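Local structure of NigD-like protein (Bacteroides vulgatus ATCC 8482, 3K6O) at residues P31-D36 with Y75-N80. The protein is of unknown function but, as a NigD-like protein, carries an N-terminal OB domain followed by a C-terminal beta-sandwich domain. Numbering follows the deposited sequence.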
loop_
_atom_site.group_PDB
_atom_site.type_symbol
_atom_site.label_atom_id
_atom_site.label_comp_id
_atom_site.label_asym_id
_atom_site.label_seq_id
_atom_site.Cartn_x
_atom_site.Cartn_y
_atom_site.Cartn_z
ATOM N N PRO A 31 19.624 8.183 1.962
ATOM C CA PRO A 31 18.289 8.000 1.444
ATOM C C PRO A 31 17.333 9.046 2.038
ATOM O O PRO A 31 17.551 9.559 3.152
ATOM C CB PRO A 31 17.921 6.569 1.885
ATOM C CG PRO A 31 18.737 6.305 3.030
ATOM C CD PRO A 31 19.973 7.161 2.956
ATOM N N TYR A 32 16.310 9.371 1.264
ATOM C CA TYR A 32 15.307 10.336 1.655
ATOM C C TYR A 32 13.967 9.710 1.438
ATOM O O TYR A 32 13.883 8.627 0.880
ATOM C CB TYR A 32 15.468 11.682 0.919
ATOM C CG TYR A 32 15.328 11.651 -0.596
ATOM C CD1 TYR A 32 14.097 11.802 -1.206
ATOM C CD2 TYR A 32 16.439 11.495 -1.412
ATOM C CE1 TYR A 32 13.979 11.786 -2.609
ATOM C CE2 TYR A 32 16.328 11.490 -2.781
ATOM C CZ TYR A 32 15.096 11.634 -3.375
ATOM O OH TYR A 32 14.999 11.583 -4.739
ATOM N N LEU A 33 12.931 10.368 1.931
ATOM C CA LEU A 33 11.594 9.821 1.898
ATOM C C LEU A 33 10.720 10.677 0.980
ATOM O O LEU A 33 10.893 11.902 0.924
ATOM C CB LEU A 33 11.016 9.787 3.282
ATOM C CG LEU A 33 11.834 8.978 4.269
ATOM C CD1 LEU A 33 11.168 9.080 5.620
ATOM C CD2 LEU A 33 11.985 7.527 3.797
ATOM N N VAL A 34 9.820 10.031 0.241
ATOM C CA VAL A 34 8.864 10.745 -0.601
ATOM C C VAL A 34 7.482 10.384 -0.109
ATOM O O VAL A 34 7.128 9.217 -0.094
ATOM C CB VAL A 34 9.046 10.361 -2.083
ATOM C CG1 VAL A 34 8.023 11.091 -3.013
ATOM C CG2 VAL A 34 10.527 10.625 -2.513
ATOM N N LEU A 35 6.713 11.372 0.332
ATOM C CA LEU A 35 5.315 11.153 0.711
ATOM C C LEU A 35 4.497 10.869 -0.551
ATOM O O LEU A 35 4.961 11.126 -1.667
ATOM C CB LEU A 35 4.752 12.379 1.455
ATOM C CG LEU A 35 5.294 12.671 2.842
ATOM C CD1 LEU A 35 4.666 13.980 3.437
ATOM C CD2 LEU A 35 5.047 11.450 3.750
ATOM N N ASP A 36 3.303 10.318 -0.391
ATOM C CA ASP A 36 2.514 9.925 -1.559
ATOM C C ASP A 36 2.011 11.181 -2.322
ATOM O O ASP A 36 1.718 11.112 -3.508
ATOM C CB ASP A 36 1.352 8.993 -1.166
ATOM C CG ASP A 36 1.817 7.572 -0.863
ATOM O OD1 ASP A 36 2.982 7.269 -1.197
ATOM O OD2 ASP A 36 1.037 6.748 -0.304
ATOM N N TYR A 75 10.508 19.494 3.425
ATOM C CA TYR A 75 10.720 19.565 4.862
ATOM C C TYR A 75 11.925 18.749 5.317
ATOM O O TYR A 75 12.278 17.746 4.704
ATOM C CB TYR A 75 9.505 19.035 5.616
ATOM C CG TYR A 75 8.235 19.798 5.368
ATOM C CD1 TYR A 75 7.929 20.939 6.106
ATOM C CD2 TYR A 75 7.325 19.360 4.422
ATOM C CE1 TYR A 75 6.770 21.639 5.879
ATOM C CE2 TYR A 75 6.165 20.050 4.192
ATOM C CZ TYR A 75 5.889 21.184 4.926
ATOM O OH TYR A 75 4.728 21.860 4.684
ATOM N N ASN A 76 12.521 19.200 6.410
ATOM C CA ASN A 76 13.508 18.455 7.168
ATOM C C ASN A 76 12.757 17.828 8.314
ATOM O O ASN A 76 12.003 18.523 9.000
ATOM C CB ASN A 76 14.596 19.365 7.720
ATOM C CG ASN A 76 15.434 19.991 6.641
ATOM O OD1 ASN A 76 15.635 19.400 5.559
ATOM N ND2 ASN A 76 15.967 21.189 6.934
ATOM N N ILE A 77 12.941 16.521 8.512
ATOM C CA ILE A 77 12.173 15.788 9.511
ATOM C C ILE A 77 13.027 15.019 10.509
ATOM O O ILE A 77 14.217 14.782 10.283
ATOM C CB ILE A 77 11.159 14.785 8.845
ATOM C CG1 ILE A 77 11.893 13.629 8.139
ATOM C CG2 ILE A 77 10.286 15.511 7.837
ATOM C CD1 ILE A 77 11.087 12.331 7.975
ATOM N N ARG A 78 12.393 14.643 11.622
ATOM C CA ARG A 78 12.901 13.612 12.494
ATOM C C ARG A 78 12.121 12.341 12.164
ATOM O O ARG A 78 10.877 12.341 12.159
ATOM C CB ARG A 78 12.705 13.966 13.983
ATOM C CG ARG A 78 13.088 12.854 14.900
ATOM C CD ARG A 78 13.207 13.255 16.334
ATOM N NE ARG A 78 12.006 13.871 16.859
ATOM C CZ ARG A 78 11.890 15.154 17.206
ATOM N NH1 ARG A 78 12.897 16.015 17.068
ATOM N NH2 ARG A 78 10.740 15.587 17.687
ATOM N N LEU A 79 12.844 11.266 11.912
ATOM C CA LEU A 79 12.235 9.969 11.676
ATOM C C LEU A 79 12.161 9.259 13.023
ATOM O O LEU A 79 13.173 8.773 13.504
ATOM C CB LEU A 79 13.069 9.165 10.676
ATOM C CG LEU A 79 12.603 7.744 10.376
ATOM C CD1 LEU A 79 11.163 7.730 9.776
ATOM C CD2 LEU A 79 13.591 7.048 9.453
ATOM N N ASN A 80 10.968 9.247 13.631
ATOM C CA ASN A 80 10.765 8.705 14.984
ATOM C C ASN A 80 10.682 7.173 15.012
ATOM O O ASN A 80 11.095 6.561 15.965
ATOM C CB ASN A 80 9.492 9.278 15.634
ATOM C CG ASN A 80 9.482 10.806 15.717
ATOM O OD1 ASN A 80 10.462 11.425 16.134
ATOM N ND2 ASN A 80 8.358 11.415 15.329
#
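L33 reaches I77 and L79 through a single methyl group, in a small, wholly apolar contact between strands that are not neighbours. L33 CB points toward segment 75-80 but is still 5.3 Å from I77 CD1, the nearest methyl there, and CG, where the chain forks, is scarcely nearer. CD1 closes the gap, lying 4.0 Å from I77 CD1 and 4.4 Å from L79 CD1, while CD2 remains farther from both. Both partners, alternate residues of one strand, enter the same interior. I77 places CG1 between its backbone N and carbonyl carbon (chi1 68°), and from there CD1 meets the leucine, the two side chains crossing at about a right angle. Branched aliphatic residues suit this buried place, since their methyls fill it without polar groups to satisfy. R78, between the two, and N80, after L79, turn to the other face, where R78 NE donates to N80 OD1 at 3.0 Å, in the carbonyl plane. V22 of strand 16-23 packs against L33, and Y63 of strand 58-66 touches both I77 and L79. With strand 40-43 bridging strands 32-34 and 75-93, L33 packs across the interior of a closed five-stranded barrel, the core of an OB fold.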